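Local coordinates for arabinan endo-1,5-alpha-l-arabinosidase A (PDB 1GYH), which degrades plant cell-wall arabinan, cleaving the alpha-1,5-arabinofuranosyl bonds of linear arabinan to release almost exclusively arabinotriose, at residues 1-5 and 312-318; 91-97 and 109-115; 172-176 and 188-192. One frame throughout, in Å; residues are numbered along the deposited sequence.

Interaction 1: residues 1-5 and 312-318; sequences GAKQV and YISQRLK
Ile313 sets its CG2 methyl against residues 1-5, 4.0 Å from CG of Gln4, with the two side chains meeting at a slant. The extended Gln4 side chain places its amide beyond this contact, where OE1 is held by Lys290 and by a water that also takes the N-H of Ser314. Ser314 grips the backbone directly: its OG, held between its own backbone N and carbonyl carbon (chi1 65°), accepts the N-H of Val5 at 2.8 Å from Val5 N. The Ser314 carbonyl O faces Gln4, whose CA lies 3.3 Å from it in a CA-H...O contact. That same oxygen also receives NE2 of Gln315, whose side chain bends back at chi2 (-76°); a second water links this NE2 to Ala2 O. Arg316 supplies the backbone bond of the contact, its N lying 2.9 Å from Lys3 O, and a third water joins Arg316 O to Lys3 N. Leu317 brings CD2 to 3.8 Å from Gly1 N, and Lys318 curls so that its CE approaches Gly1 O. Two direct hydrogen bonds and three water bridges thus fasten the chain's two ends together at the surface, while strand 315-316 runs parallel to strand 38-44: a largely polar, hydrated joint.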
ATOM      1  N   GLY A   1      20.983 -11.653 -11.189  1.00 25.36           N
ATOM      2  CA  GLY A   1      20.493 -10.624 -11.896  1.00 24.23           C
ATOM      3  C   GLY A   1      21.634  -9.674 -12.157  1.00 26.56           C
ATOM      4  O   GLY A   1      22.272  -9.876 -13.166  1.00 33.06           O
ATOM      5  N   ALA A   2      21.843  -8.636 -11.345  1.00 23.91           N
ATOM      6  CA  ALA A   2      23.018  -7.731 -11.408  1.00 23.03           C
ATOM      7  C   ALA A   2      22.753  -6.326 -10.859  1.00 20.87           C
ATOM      8  O   ALA A   2      23.605  -5.848 -10.138  1.00 19.84           O
ATOM      9  CB  ALA A   2      23.544  -7.623 -12.662  1.00 23.29           C
ATOM     10  N   LYS A   3      21.611  -5.694 -11.216  1.00 18.54           N
ATOM     11  CA  LYS A   3      21.122  -4.444 -10.572  1.00 17.35           C
ATOM     12  C   LYS A   3      20.019  -4.741  -9.551  1.00 15.62           C
ATOM     13  O   LYS A   3      19.329  -5.721  -9.717  1.00 13.23           O
ATOM     14  CB  LYS A   3      20.498  -3.499 -11.624  1.00 17.98           C
ATOM     15  CG  LYS A   3      21.507  -2.656 -12.362  1.00 21.64           C
ATOM     16  CD  LYS A   3      20.764  -1.654 -13.302  1.00 27.88           C
ATOM     17  CE  LYS A   3      21.388  -1.569 -14.689  1.00 30.38           C
ATOM     18  NZ  LYS A   3      21.149  -0.239 -15.365  1.00 32.06           N
ATOM     19  N   GLN A   4      19.813  -3.875  -8.552  1.00 14.79           N
ATOM     20  CA  GLN A   4      18.664  -4.027  -7.642  1.00 14.60           C
ATOM     21  C   GLN A   4      17.353  -3.779  -8.376  1.00 15.99           C
ATOM     22  O   GLN A   4      17.314  -3.013  -9.383  1.00 16.24           O
ATOM     23  CB  GLN A   4      18.780  -3.082  -6.438  1.00 15.39           C
ATOM     24  CG  GLN A   4      19.923  -3.456  -5.553  1.00 14.13           C
ATOM     25  CD  GLN A   4      20.045  -2.660  -4.275  1.00 16.11           C
ATOM     26  OE1 GLN A   4      19.055  -2.412  -3.520  1.00 12.61           O
ATOM     27  NE2 GLN A   4      21.286  -2.291  -3.983  1.00 19.41           N
ATOM     28  N   VAL A   5      16.281  -4.422  -7.921  1.00 14.94           N
ATOM     29  CA  VAL A   5      15.005  -4.157  -8.517  1.00 16.62           C
ATOM     30  C   VAL A   5      14.345  -2.846  -8.061  1.00 15.72           C
ATOM     31  O   VAL A   5      14.223  -2.525  -6.859  1.00 15.74           O
ATOM     32  CB  VAL A   5      14.052  -5.401  -8.675  1.00 18.01           C
ATOM     33  CG1 VAL A   5      14.538  -6.697  -8.087  1.00 18.67           C
ATOM     34  CG2 VAL A   5      12.657  -5.107  -8.412  1.00 19.89           C
ATOM     35  N   TYR A 312      19.925  -6.029   2.602  1.00 11.74           N
ATOM     36  CA  TYR A 312      18.940  -6.635   1.682  1.00 12.10           C
ATOM     37  C   TYR A 312      19.191  -6.045   0.282  1.00 12.50           C
ATOM     38  O   TYR A 312      19.030  -4.829   0.061  1.00 12.47           O
ATOM     39  CB  TYR A 312      17.492  -6.465   2.065  1.00 12.00           C
ATOM     40  CG  TYR A 312      16.588  -7.001   0.990  1.00 14.20           C
ATOM     41  CD1 TYR A 312      16.210  -8.345   0.983  1.00 13.62           C
ATOM     42  CD2 TYR A 312      16.172  -6.193  -0.086  1.00 12.88           C
ATOM     43  CE1 TYR A 312      15.408  -8.861  -0.024  1.00 15.05           C
ATOM     44  CE2 TYR A 312      15.372  -6.717  -1.100  1.00 14.59           C
ATOM     45  CZ  TYR A 312      15.001  -8.045  -1.074  1.00 13.41           C
ATOM     46  OH  TYR A 312      14.233  -8.582  -2.089  1.00 12.36           O
ATOM     47  N   ILE A 313      19.637  -6.900  -0.613  1.00 11.75           N
ATOM     48  CA  ILE A 313      20.047  -6.539  -1.999  1.00 12.56           C
ATOM     49  C   ILE A 313      19.333  -7.438  -3.032  1.00 11.47           C
ATOM     50  O   ILE A 313      19.801  -8.518  -3.374  1.00 10.89           O
ATOM     51  CB  ILE A 313      21.579  -6.601  -2.168  1.00 12.01           C
ATOM     52  CG1 ILE A 313      22.257  -5.636  -1.227  1.00 14.51           C
ATOM     53  CG2 ILE A 313      22.006  -6.202  -3.618  1.00 13.74           C
ATOM     54  CD1 ILE A 313      23.804  -5.748  -1.176  1.00 14.92           C
ATOM     55  N   SER A 314      18.187  -6.968  -3.524  1.00 12.02           N
ATOM     56  CA  SER A 314      17.459  -7.641  -4.576  1.00 12.39           C
ATOM     57  C   SER A 314      18.320  -7.654  -5.841  1.00 12.22           C
ATOM     58  O   SER A 314      19.262  -6.853  -5.965  1.00 12.80           O
ATOM     59  CB  SER A 314      16.086  -6.993  -4.860  1.00 12.62           C
ATOM     60  OG  SER A 314      16.200  -5.653  -5.373  1.00 13.35           O
ATOM     61  N   GLN A 315      18.001  -8.591  -6.725  1.00 12.62           N
ATOM     62  CA  GLN A 315      18.680  -8.769  -8.009  1.00 13.06           C
ATOM     63  C   GLN A 315      17.625  -8.955  -9.107  1.00 14.07           C
ATOM     64  O   GLN A 315      16.768  -9.845  -9.038  1.00 12.33           O
ATOM     65  CB  GLN A 315      19.642  -9.963  -7.974  1.00 13.31           C
ATOM     66  CG  GLN A 315      20.813  -9.894  -6.944  1.00 14.25           C
ATOM     67  CD  GLN A 315      21.990  -8.956  -7.341  1.00 15.17           C
ATOM     68  OE1 GLN A 315      23.044  -9.424  -7.773  1.00 15.42           O
ATOM     69  NE2 GLN A 315      21.810  -7.647  -7.152  1.00 13.28           N
ATOM     70  N   ARG A 316      17.694  -8.118 -10.137  1.00 14.77           N
ATOM     71  CA  ARG A 316      16.844  -8.269 -11.320  1.00 15.24           C
ATOM     72  C   ARG A 316      17.443  -9.238 -12.337  1.00 16.16           C
ATOM     73  O   ARG A 316      18.472  -8.961 -12.962  1.00 14.47           O
ATOM     74  CB  ARG A 316      16.569  -6.906 -11.966  1.00 15.68           C
ATOM     75  CG  ARG A 316      15.851  -6.974 -13.306  1.00 16.55           C
ATOM     76  CD  ARG A 316      14.421  -7.343 -13.214  1.00 20.12           C
ATOM     77  NE  ARG A 316      13.779  -7.354 -14.534  1.00 22.77           N
ATOM     78  CZ  ARG A 316      13.269  -6.282 -15.151  1.00 21.39           C
ATOM     79  NH1 ARG A 316      13.289  -5.066 -14.595  1.00 20.21           N
ATOM     80  NH2 ARG A 316      12.729  -6.448 -16.336  1.00 24.05           N
ATOM     81  N   LEU A 317      16.763 -10.368 -12.496  1.00 18.37           N
ATOM     82  CA  LEU A 317      17.134 -11.441 -13.415  1.00 21.12           C
ATOM     83  C   LEU A 317      16.810 -11.080 -14.870  1.00 25.40           C
ATOM     84  O   LEU A 317      15.874 -10.340 -15.138  1.00 23.63           O
ATOM     85  CB  LEU A 317      16.368 -12.724 -13.059  1.00 20.68           C
ATOM     86  CG  LEU A 317      16.763 -13.481 -11.770  1.00 20.52           C
ATOM     87  CD1 LEU A 317      15.710 -14.577 -11.486  1.00 19.66           C
ATOM     88  CD2 LEU A 317      18.161 -14.098 -11.912  1.00 18.08           C
ATOM     89  N   LYS A 318      17.570 -11.641 -15.803  1.00 31.83           N
ATOM     90  CA  LYS A 318      17.181 -11.592 -17.238  1.00 36.78           C
ATOM     91  C   LYS A 318      15.908 -12.402 -17.511  1.00 38.56           C
ATOM     92  O   LYS A 318      15.643 -13.433 -16.872  1.00 39.90           O
ATOM     93  CB  LYS A 318      18.297 -12.116 -18.148  1.00 38.06           C
ATOM     94  CG  LYS A 318      19.731 -11.638 -17.767  1.00 42.51           C
ATOM     95  CD  LYS A 318      19.769 -10.137 -17.353  1.00 47.72           C
ATOM     96  CE  LYS A 318      20.838  -9.811 -16.268  1.00 50.55           C
ATOM     97  NZ  LYS A 318      21.408  -8.402 -16.421  1.00 52.63           N
ATOM     98  OXT LYS A 318      15.090 -12.027 -18.379  1.00 42.22           O
TER
HETATM   99  O   HOH W   1      24.020  -5.633  -7.444  1.00 30.35           O
HETATM  100  O   HOH W   2      19.978  -6.799 -13.405  1.00 28.04           O
HETATM  101  O   HOH W   3      17.076  -4.160  -3.343  1.00 21.16           O

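Interaction 2: residues 91-97 and 109-115; sequences AIGVTVN and WEDKGIV
Val94 and Val115 touch, CG1 to CG2 at 3.8 Å, where the last two strands of one antiparallel blade of the beta-propeller lie side by side. A beta bulge shifts the register here: Val94 faces two residues, giving its N-H to Gly113 O and receiving Lys112 N on its carbonyl oxygen. The backbone bond from Val115 N to Ile92 O (2.7 Å) and the reciprocal pair between Val96 and Glu110 make five in all. The buried Ile92, Val94 and Val115 form the tight part, and the Ile92/Val115 end abuts the next sheet, both resting on Met142 of strand 140-144. On the face carrying Thr95 and Asp111, Asp111 OD1 is bonded by Tyr80 OH and OD2 by Trp52 NE1, and Gly113 N adds a weak bond to OD1.

The looser solvent side lies along the Val94 face, where exposed Lys112 passes Val96. The two side chains cross at about a right angle, Lys112 CG to Val96 CG2 at 3.9 Å, and Lys112 NZ reaches Glu110 OE1 only as a long salt bridge of 4.0 Å, Glu110 also pairing with Arg108. At the far end packing closes again over Trp109, whose NE1 bonds to Tyr107 OH. Asn97 OD1 accepts from Arg108 N, ND2 lies over the indole face with the planes 78° apart, and Asn97 CB sits 3.6 Å above the centroid of the six-membered ring, 12° off its normal.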
ATOM      1  N   ALA A  91      -9.879   6.764  -8.366  1.00 12.74           N
ATOM      2  CA  ALA A  91     -10.719   5.613  -8.067  1.00 12.85           C
ATOM      3  C   ALA A  91      -9.846   4.374  -7.858  1.00 12.94           C
ATOM      4  O   ALA A  91      -8.778   4.212  -8.509  1.00 12.04           O
ATOM      5  CB  ALA A  91     -11.731   5.336  -9.185  1.00 12.83           C
ATOM      6  N   ILE A  92     -10.348   3.511  -6.976  1.00 12.51           N
ATOM      7  CA  ILE A  92      -9.774   2.183  -6.744  1.00 12.59           C
ATOM      8  C   ILE A  92     -10.600   1.139  -7.454  1.00 12.62           C
ATOM      9  O   ILE A  92     -11.827   1.058  -7.283  1.00 13.08           O
ATOM     10  CB  ILE A  92      -9.662   1.904  -5.222  1.00 13.57           C
ATOM     11  CG1 ILE A  92      -8.635   2.821  -4.587  1.00 13.82           C
ATOM     12  CG2 ILE A  92      -9.290   0.443  -4.985  1.00 13.13           C
ATOM     13  CD1 ILE A  92      -8.815   3.005  -3.041  1.00 13.97           C
ATOM     14  N   GLY A  93      -9.920   0.371  -8.296  1.00 12.13           N
ATOM     15  CA  GLY A  93     -10.493  -0.745  -8.994  1.00 12.02           C
ATOM     16  C   GLY A  93     -10.006  -2.095  -8.446  1.00 11.43           C
ATOM     17  O   GLY A  93      -9.089  -2.144  -7.639  1.00 11.86           O
ATOM     18  N   VAL A  94     -10.617  -3.165  -8.909  1.00 11.44           N
ATOM     19  CA  VAL A  94     -10.101  -4.507  -8.616  1.00 11.87           C
ATOM     20  C   VAL A  94     -10.220  -5.447  -9.803  1.00 11.24           C
ATOM     21  O   VAL A  94     -11.255  -5.492 -10.473  1.00 11.67           O
ATOM     22  CB  VAL A  94     -10.766  -5.090  -7.325  1.00 11.57           C
ATOM     23  CG1 VAL A  94     -12.221  -5.315  -7.491  1.00 10.93           C
ATOM     24  CG2 VAL A  94     -10.051  -6.386  -6.883  1.00 11.59           C
ATOM     25  N   THR A  95      -9.127  -6.161 -10.080  1.00 11.50           N
ATOM     26  CA  THR A  95      -9.096  -7.204 -11.081  1.00 12.04           C
ATOM     27  C   THR A  95      -8.674  -8.548 -10.447  1.00 12.39           C
ATOM     28  O   THR A  95      -7.860  -8.585  -9.545  1.00 15.06           O
ATOM     29  CB  THR A  95      -8.192  -6.764 -12.289  1.00 12.75           C
ATOM     30  OG1 THR A  95      -8.170  -7.763 -13.319  1.00 12.40           O
ATOM     31  CG2 THR A  95      -6.742  -6.544 -11.875  1.00 12.77           C
ATOM     32  N   VAL A  96      -9.248  -9.628 -10.943  1.00 12.54           N
ATOM     33  CA  VAL A  96      -9.181 -10.960 -10.323  1.00 13.29           C
ATOM     34  C   VAL A  96      -8.639 -11.990 -11.282  1.00 12.95           C
ATOM     35  O   VAL A  96      -8.943 -11.955 -12.467  1.00 13.22           O
ATOM     36  CB  VAL A  96     -10.569 -11.370  -9.843  1.00 12.88           C
ATOM     37  CG1 VAL A  96     -10.511 -12.655  -8.994  1.00 16.65           C
ATOM     38  CG2 VAL A  96     -11.155 -10.261  -9.004  1.00 14.01           C
ATOM     39  N   ASN A  97      -7.825 -12.902 -10.760  1.00 12.76           N
ATOM     40  CA  ASN A  97      -7.244 -14.001 -11.523  1.00 13.10           C
ATOM     41  C   ASN A  97      -7.363 -15.308 -10.686  1.00 13.91           C
ATOM     42  O   ASN A  97      -7.349 -15.264  -9.439  1.00 13.45           O
ATOM     43  CB  ASN A  97      -5.772 -13.693 -11.782  1.00 12.65           C
ATOM     44  CG  ASN A  97      -5.215 -14.406 -13.011  1.00 13.34           C
ATOM     45  OD1 ASN A  97      -5.629 -15.515 -13.358  1.00 13.24           O
ATOM     46  ND2 ASN A  97      -4.251 -13.771 -13.665  1.00 11.46           N
ATOM     47  N   TRP A 109      -6.351 -12.095 -15.988  1.00 12.42           N
ATOM     48  CA  TRP A 109      -6.899 -11.012 -15.193  1.00 12.11           C
ATOM     49  C   TRP A 109      -8.224 -10.477 -15.751  1.00 13.79           C
ATOM     50  O   TRP A 109      -8.317 -10.107 -16.931  1.00 13.10           O
ATOM     51  CB  TRP A 109      -5.878  -9.860 -15.072  1.00 12.40           C
ATOM     52  CG  TRP A 109      -4.665 -10.203 -14.286  1.00 12.24           C
ATOM     53  CD1 TRP A 109      -3.435 -10.520 -14.779  1.00 14.80           C
ATOM     54  CD2 TRP A 109      -4.564 -10.309 -12.870  1.00 12.65           C
ATOM     55  NE1 TRP A 109      -2.574 -10.810 -13.750  1.00 12.42           N
ATOM     56  CE2 TRP A 109      -3.240 -10.679 -12.568  1.00 13.76           C
ATOM     57  CE3 TRP A 109      -5.464 -10.128 -11.812  1.00 14.41           C
ATOM     58  CZ2 TRP A 109      -2.792 -10.901 -11.256  1.00 13.80           C
ATOM     59  CZ3 TRP A 109      -5.005 -10.344 -10.471  1.00 13.59           C
ATOM     60  CH2 TRP A 109      -3.679 -10.700 -10.228  1.00 15.14           C
ATOM     61  N   GLU A 110      -9.247 -10.433 -14.889  1.00 14.38           N
ATOM     62  CA  GLU A 110     -10.580  -9.994 -15.251  1.00 14.60           C
ATOM     63  C   GLU A 110     -10.992  -8.815 -14.392  1.00 13.97           C
ATOM     64  O   GLU A 110     -11.194  -8.932 -13.184  1.00 13.55           O
ATOM     65  CB  GLU A 110     -11.584 -11.157 -15.135  1.00 15.33           C
ATOM     66  CG  GLU A 110     -11.108 -12.405 -15.874  1.00 16.93           C
ATOM     67  CD  GLU A 110     -12.156 -13.487 -16.032  1.00 18.16           C
ATOM     68  OE1 GLU A 110     -13.279 -13.358 -15.492  1.00 20.74           O
ATOM     69  OE2 GLU A 110     -11.845 -14.472 -16.719  1.00 17.75           O
ATOM     70  N   ASP A 111     -11.143  -7.655 -15.022  1.00 13.02           N
ATOM     71  CA  ASP A 111     -11.445  -6.425 -14.275  1.00 13.81           C
ATOM     72  C   ASP A 111     -12.897  -6.454 -13.828  1.00 12.90           C
ATOM     73  O   ASP A 111     -13.772  -6.827 -14.588  1.00 11.54           O
ATOM     74  CB  ASP A 111     -11.210  -5.184 -15.152  1.00 14.43           C
ATOM     75  CG  ASP A 111     -11.266  -3.894 -14.372  1.00 14.51           C
ATOM     76  OD1 ASP A 111     -10.897  -3.874 -13.165  1.00 15.84           O
ATOM     77  OD2 ASP A 111     -11.646  -2.832 -14.896  1.00 14.47           O
ATOM     78  N   LYS A 112     -13.127  -6.027 -12.602  1.00 12.20           N
ATOM     79  CA  LYS A 112     -14.435  -5.963 -11.999  1.00 12.90           C
ATOM     80  C   LYS A 112     -14.898  -4.508 -11.792  1.00 13.45           C
ATOM     81  O   LYS A 112     -16.005  -4.263 -11.293  1.00 12.49           O
ATOM     82  CB  LYS A 112     -14.393  -6.738 -10.660  1.00 14.09           C
ATOM     83  CG  LYS A 112     -13.882  -8.205 -10.797  1.00 12.93           C
ATOM     84  CD  LYS A 112     -14.742  -9.032 -11.705  1.00 16.38           C
ATOM     85  CE  LYS A 112     -14.219 -10.449 -11.863  1.00 17.18           C
ATOM     86  NZ  LYS A 112     -15.123 -11.298 -12.662  1.00 18.94           N
ATOM     87  N   GLY A 113     -14.051  -3.534 -12.180  1.00 13.72           N
ATOM     88  CA  GLY A 113     -14.423  -2.118 -12.141  1.00 13.43           C
ATOM     89  C   GLY A 113     -14.149  -1.382 -10.821  1.00 13.38           C
ATOM     90  O   GLY A 113     -13.304  -1.777  -9.991  1.00 12.65           O
ATOM     91  N   ILE A 114     -14.875  -0.285 -10.633  1.00 12.93           N
ATOM     92  CA  ILE A 114     -14.620   0.653  -9.588  1.00 13.02           C
ATOM     93  C   ILE A 114     -15.238   0.221  -8.263  1.00 12.08           C
ATOM     94  O   ILE A 114     -16.449   0.036  -8.163  1.00 11.99           O
ATOM     95  CB  ILE A 114     -15.156   2.058  -9.980  1.00 13.10           C
ATOM     96  CG1 ILE A 114     -14.382   2.582 -11.222  1.00 15.04           C
ATOM     97  CG2 ILE A 114     -15.077   2.983  -8.797  1.00 14.62           C
ATOM     98  CD1 ILE A 114     -15.036   3.828 -11.822  1.00 16.39           C
ATOM     99  N   VAL A 115     -14.376   0.097  -7.259  1.00 12.57           N
ATOM    100  CA  VAL A 115     -14.778  -0.189  -5.880  1.00 12.10           C
ATOM    101  C   VAL A 115     -15.246   1.096  -5.205  1.00 12.79           C
ATOM    102  O   VAL A 115     -16.317   1.157  -4.631  1.00 13.17           O
ATOM    103  CB  VAL A 115     -13.612  -0.795  -5.070  1.00 12.91           C
ATOM    104  CG1 VAL A 115     -14.043  -1.115  -3.641  1.00 13.11           C
ATOM    105  CG2 VAL A 115     -13.026  -2.080  -5.755  1.00 12.23           C
TER

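Interaction 3: residues 172-176 and 188-192; sequences IAKLE and SAQIE
The chain from Ala173 to Glu176 and that from Ser188 to Ile191 run almost exactly antiparallel, their end-to-end directions 170° apart, and their CA atoms are nearest at Leu175 and Ala189, 4.9 Å from each other. No hydrogen bond passes directly between them. Residues 188-192 instead kink through two consecutive inverse gamma turns, centred on Ala189 and Gln190, the latter marked by a weak bond from Ile191 N to Ala189 O.

Side chains do the joining. Leu175 lies in the middle: its CB rests on the methyl of Ala189 (3.8 Å), while its CD1 advances to 3.7 Å from CB of Ile191. Ile191 crosses it obliquely; with CG1 anti to the backbone N (chi1 -179°), CG1 and CD1 turn away from the leucine, CD1 ending 3.6 Å from CB of Ala173, and CG2 stays against Leu175 CG and CD1. Leu151 touches both Ala173 and Ile191, so this apolar patch continues into strand 151-155 of the preceding blade. Toward the surface, water takes over. Glu176 O accepts from two waters, one of which also binds OG of Ser188 while the other, 2.8 Å from Glu176 O, accepts the N-H of Ser188.

The arrangement belongs to a passage between propeller blades: strand 169-173 is the outermost of its sheet, and strand 191-199 begins the next. That strand carries Glu192, its carboxylate oxygens bound by Ser146 and Tyr220, the probable proton donor of this family 43 glycosyl hydrolase.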
ATOM      1  N   ILE A 172      -9.586   6.377  10.505  1.00 12.81           N
ATOM      2  CA  ILE A 172      -8.538   5.672  11.258  1.00 13.36           C
ATOM      3  C   ILE A 172      -7.279   6.501  11.511  1.00 13.70           C
ATOM      4  O   ILE A 172      -6.602   6.290  12.507  1.00 12.39           O
ATOM      5  CB  ILE A 172      -8.222   4.248  10.648  1.00 13.38           C
ATOM      6  CG1 ILE A 172      -7.703   4.321   9.190  1.00 14.58           C
ATOM      7  CG2 ILE A 172      -9.471   3.330  10.801  1.00 16.01           C
ATOM      8  CD1 ILE A 172      -7.250   2.982   8.536  1.00 15.37           C
ATOM      9  N   ALA A 173      -6.944   7.466  10.627  1.00 13.41           N
ATOM     10  CA  ALA A 173      -5.824   8.355  10.884  1.00 12.68           C
ATOM     11  C   ALA A 173      -6.028   9.660  10.121  1.00 14.06           C
ATOM     12  O   ALA A 173      -6.532   9.630   9.014  1.00 13.24           O
ATOM     13  CB  ALA A 173      -4.510   7.742  10.481  1.00 12.68           C
ATOM     14  N   LYS A 174      -5.563  10.755  10.707  1.00 14.76           N
ATOM     15  CA  LYS A 174      -5.779  12.112  10.160  1.00 15.07           C
ATOM     16  C   LYS A 174      -4.690  13.047  10.643  1.00 15.64           C
ATOM     17  O   LYS A 174      -4.145  12.872  11.756  1.00 15.94           O
ATOM     18  CB  LYS A 174      -7.138  12.688  10.636  1.00 14.93           C
ATOM     19  CG  LYS A 174      -8.421  11.966  10.233  1.00 15.31           C
ATOM     20  CD  LYS A 174      -9.618  12.766  10.796  1.00 18.61           C
ATOM     21  CE  LYS A 174     -10.778  11.993  11.324  1.00 20.90           C
ATOM     22  NZ  LYS A 174     -11.763  12.903  12.072  1.00 17.43           N
ATOM     23  N   LEU A 175      -4.364  14.058   9.823  1.00 14.34           N
ATOM     24  CA  LEU A 175      -3.597  15.208  10.266  1.00 13.89           C
ATOM     25  C   LEU A 175      -4.417  16.503  10.000  1.00 14.04           C
ATOM     26  O   LEU A 175      -5.449  16.456   9.330  1.00 12.70           O
ATOM     27  CB  LEU A 175      -2.263  15.273   9.573  1.00 14.42           C
ATOM     28  CG  LEU A 175      -1.293  14.116   9.855  1.00 16.73           C
ATOM     29  CD1 LEU A 175      -0.101  14.113   8.884  1.00 15.82           C
ATOM     30  CD2 LEU A 175      -0.802  14.249  11.290  1.00 17.82           C
ATOM     31  N   GLU A 176      -3.964  17.624  10.570  1.00 13.34           N
ATOM     32  CA  GLU A 176      -4.795  18.838  10.673  1.00 14.08           C
ATOM     33  C   GLU A 176      -5.147  19.362   9.266  1.00 13.19           C
ATOM     34  O   GLU A 176      -4.323  19.299   8.368  1.00 13.43           O
ATOM     35  CB  GLU A 176      -4.085  19.926  11.475  1.00 13.65           C
ATOM     36  CG  GLU A 176      -4.901  21.206  11.731  1.00 14.99           C
ATOM     37  CD  GLU A 176      -6.185  20.952  12.493  1.00 16.25           C
ATOM     38  OE1 GLU A 176      -6.121  20.874  13.746  1.00 16.83           O
ATOM     39  OE2 GLU A 176      -7.258  20.824  11.847  1.00 14.19           O
ATOM     40  N   SER A 188      -1.896  20.263   3.777  1.00 14.31           N
ATOM     41  CA  SER A 188      -0.639  20.086   4.502  1.00 14.46           C
ATOM     42  C   SER A 188      -0.584  18.778   5.315  1.00 13.85           C
ATOM     43  O   SER A 188       0.416  18.514   5.969  1.00 13.60           O
ATOM     44  CB  SER A 188      -0.413  21.260   5.460  1.00 14.51           C
ATOM     45  OG  SER A 188      -1.479  21.340   6.404  1.00 17.34           O
ATOM     46  N   ALA A 189      -1.650  17.996   5.252  1.00 12.47           N
ATOM     47  CA  ALA A 189      -1.755  16.708   5.941  1.00 12.40           C
ATOM     48  C   ALA A 189      -0.971  15.612   5.147  1.00 11.67           C
ATOM     49  O   ALA A 189      -1.539  14.896   4.326  1.00 11.55           O
ATOM     50  CB  ALA A 189      -3.209  16.360   6.090  1.00 11.31           C
ATOM     51  N   GLN A 190       0.345  15.529   5.372  1.00 11.44           N
ATOM     52  CA  GLN A 190       1.211  14.633   4.613  1.00 11.99           C
ATOM     53  C   GLN A 190       1.166  13.251   5.267  1.00 12.23           C
ATOM     54  O   GLN A 190       2.071  12.875   6.026  1.00 12.66           O
ATOM     55  CB  GLN A 190       2.646  15.187   4.531  1.00 12.85           C
ATOM     56  CG  GLN A 190       2.729  16.644   3.949  1.00 11.85           C
ATOM     57  CD  GLN A 190       4.063  17.327   4.018  1.00 14.77           C
ATOM     58  OE1 GLN A 190       4.215  18.462   3.460  1.00 18.08           O
ATOM     59  NE2 GLN A 190       5.044  16.696   4.642  1.00 14.75           N
ATOM     60  N   ILE A 191       0.070  12.545   4.991  1.00 13.20           N
ATOM     61  CA  ILE A 191      -0.195  11.203   5.474  1.00 13.26           C
ATOM     62  C   ILE A 191      -0.850  10.399   4.390  1.00 13.80           C
ATOM     63  O   ILE A 191      -1.802  10.874   3.751  1.00 13.98           O
ATOM     64  CB  ILE A 191      -1.115  11.197   6.769  1.00 13.36           C
ATOM     65  CG1 ILE A 191      -1.344   9.752   7.238  1.00 12.60           C
ATOM     66  CG2 ILE A 191      -2.492  11.930   6.575  1.00 15.33           C
ATOM     67  CD1 ILE A 191      -2.122   9.619   8.522  1.00 14.78           C
ATOM     68  N   GLU A 192      -0.362   9.185   4.148  1.00 13.43           N
ATOM     69  CA  GLU A 192      -0.964   8.307   3.128  1.00 14.22           C
ATOM     70  C   GLU A 192      -0.601   6.826   3.322  1.00 14.61           C
ATOM     71  O   GLU A 192       0.238   6.475   4.149  1.00 15.26           O
ATOM     72  CB  GLU A 192      -0.544   8.751   1.688  1.00 14.02           C
ATOM     73  CG  GLU A 192       0.928   8.570   1.347  1.00 14.08           C
ATOM     74  CD  GLU A 192       1.337   9.171   0.006  1.00 17.60           C
ATOM     75  OE1 GLU A 192       0.471   9.831  -0.664  1.00 20.45           O
ATOM     76  OE2 GLU A 192       2.538   8.989  -0.373  1.00 18.96           O
TER
HETATM   77  O   HOH W   4      -1.479  19.517   8.492  1.00 27.42           O
HETATM   78  O   HOH W   5      -4.084  20.116   5.657  1.00 28.59           O

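How the interactions relate
The three contacts occupy different places in one five-bladed propeller. Interaction 1 joins the two ends of the chain at the junction of the first and last blades, so interactions 2 and 3, in that order, lie between its segments in sequence. Interaction 2 pairs strands 90-97 and 110-118 within a single sheet, whereas interaction 3 bridges two successive sheets at strands 169-173 and 191-199. None touches another: the centres of interactions 1 and 2 are about 30 Å apart, those of 2 and 3 about 27 Å, and those of 1 and 3, on opposite sides of the chain's centre, about 34 Å. The example illustrates how a propeller combines pairing within blades, packing between blades and closure by its termini.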